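Local coordinates for RNA-binding protein (Porphyromonas gingivalis W83, PDB 7JLY) that probably binds RNA through a single RNA recognition motif, a small domain of two helices packed on one face of an antiparallel sheet, at residues Y12-E16 and E17-G21. Sequence-based numbering, arbitrary orientation.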
# COMPACT_ATOMS: atom_id res chain seq x y z
N TYR A 12 -10.61 3.34 6.74
CA TYR A 12 -9.78 4.17 7.61
C TYR A 12 -9.18 3.38 8.78
O TYR A 12 -8.28 3.87 9.46
CB TYR A 12 -10.58 5.36 8.14
CG TYR A 12 -10.93 6.37 7.08
CD1 TYR A 12 -9.93 7.03 6.36
CD2 TYR A 12 -12.24 6.68 6.79
CE1 TYR A 12 -10.23 7.96 5.39
CE2 TYR A 12 -12.56 7.61 5.82
CZ TYR A 12 -11.56 8.25 5.13
OH TYR A 12 -11.88 9.18 4.16
N ARG A 13 -9.66 2.16 8.99
CA ARG A 13 -9.09 1.27 10.00
C ARG A 13 -7.83 0.56 9.50
O ARG A 13 -7.13 -0.08 10.29
CB ARG A 13 -10.12 0.22 10.44
CG ARG A 13 -11.32 0.79 11.17
CD ARG A 13 -12.28 -0.32 11.60
NE ARG A 13 -11.78 -1.08 12.75
CZ ARG A 13 -11.17 -2.26 12.67
NH1 ARG A 13 -10.97 -2.83 11.49
NH2 ARG A 13 -10.75 -2.86 13.77
N VAL A 14 -7.54 0.64 8.21
CA VAL A 14 -6.35 -0.04 7.69
C VAL A 14 -5.06 0.57 8.24
O VAL A 14 -4.81 1.77 8.10
CB VAL A 14 -6.31 -0.02 6.15
CG1 VAL A 14 -4.95 -0.47 5.66
CG2 VAL A 14 -7.39 -0.94 5.60
N ARG A 15 -4.25 -0.26 8.89
CA ARG A 15 -2.98 0.16 9.50
C ARG A 15 -1.79 -0.16 8.61
O ARG A 15 -1.92 -0.93 7.67
CB ARG A 15 -2.78 -0.55 10.84
CG ARG A 15 -3.88 -0.28 11.84
CD ARG A 15 -3.88 -1.33 12.94
NE ARG A 15 -4.10 -2.68 12.42
CZ ARG A 15 -4.13 -3.77 13.18
NH1 ARG A 15 -3.94 -3.65 14.49
NH2 ARG A 15 -4.35 -4.96 12.65
N GLU A 16 -0.64 0.41 8.94
CA GLU A 16 0.59 0.04 8.23
C GLU A 16 0.85 -1.46 8.29
O GLU A 16 1.30 -2.06 7.31
CB GLU A 16 1.77 0.83 8.79
CG GLU A 16 1.71 2.30 8.35
CD GLU A 16 2.75 3.16 9.01
OE1 GLU A 16 3.61 2.61 9.73
OE2 GLU A 16 2.71 4.40 8.81
N GLU A 17 0.56 -2.10 9.43
CA GLU A 17 0.87 -3.52 9.52
C GLU A 17 -0.07 -4.33 8.63
O GLU A 17 0.30 -5.38 8.13
CB GLU A 17 0.81 -4.02 10.97
CG GLU A 17 -0.57 -4.26 11.51
CD GLU A 17 -0.55 -5.17 12.71
OE1 GLU A 17 -0.77 -6.39 12.54
OE2 GLU A 17 -0.29 -4.67 13.83
N ASP A 18 -1.28 -3.82 8.40
CA ASP A 18 -2.20 -4.46 7.47
C ASP A 18 -1.72 -4.35 6.03
O ASP A 18 -1.91 -5.28 5.23
CB ASP A 18 -3.60 -3.85 7.62
CG ASP A 18 -4.13 -3.95 9.04
OD1 ASP A 18 -3.91 -5.00 9.67
OD2 ASP A 18 -4.75 -2.98 9.53
N LEU A 19 -1.12 -3.22 5.67
CA LEU A 19 -0.56 -3.05 4.33
C LEU A 19 0.63 -3.96 4.12
O LEU A 19 0.76 -4.59 3.09
CB LEU A 19 -0.16 -1.60 4.07
CG LEU A 19 -1.33 -0.62 4.00
CD1 LEU A 19 -0.80 0.75 3.65
CD2 LEU A 19 -2.35 -1.08 2.96
N THR A 20 1.50 -4.02 5.12
CA THR A 20 2.64 -4.92 5.04
C THR A 20 2.14 -6.36 4.94
O THR A 20 2.66 -7.13 4.14
CB THR A 20 3.56 -4.79 6.26
OG1 THR A 20 4.06 -3.44 6.34
CG2 THR A 20 4.73 -5.76 6.14
N GLY A 21 1.13 -6.70 5.74
CA GLY A 21 0.60 -8.06 5.75
C GLY A 21 0.08 -8.47 4.39
O GLY A 21 0.24 -9.63 3.95
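R15 and D18 clasp each other across the first turn of a helix. The guanidinium meets the carboxylate side-on: NE of R15 donates to OD2 of D18 at 3.0 Å, almost straight (173°) and close to the guanidinium plane, while NH2 of R15 reaches the syn lone pair of OD1 of D18, also at 3.0 Å. Their planes are nevertheless 41° apart. The backbone N of R15 also donates to OD2 of D18, at 2.8 Å, and reaches it from the same face of the carboxylate as NE. R15 is the N-cap residue, and a bend at chi3 (-61°) turns the NE/NH2 edge of its guanidinium toward D18. Aspartate suits the third place after the cap, since its short side chain can return to the cap amide and its negative charge probably complements the helix dipole.

E17 runs alongside R15, its carboxylate stacked over one guanidinium face, nearly parallel but displaced toward the rim. OE2 of E17 lies 3.8 Å from NH1 of R15, well out of the guanidinium plane, a long salt bridge of charges alone. A long, flat arginine can thus offer an edge to D18 and a face to E17. O of E16 accepts from N and OG1 of T20.

On the buried side, CG1 of V14 packs against CD2 of L19 at 3.8 Å, branched apolar chains suited to the interior and crossing at about a right angle. The turn joins the loop after strand 3-8 to helix 16-23 of the RRM fold; L19 and T20 touch strand 29-36, where V34 N bonds to the E16 carboxylate.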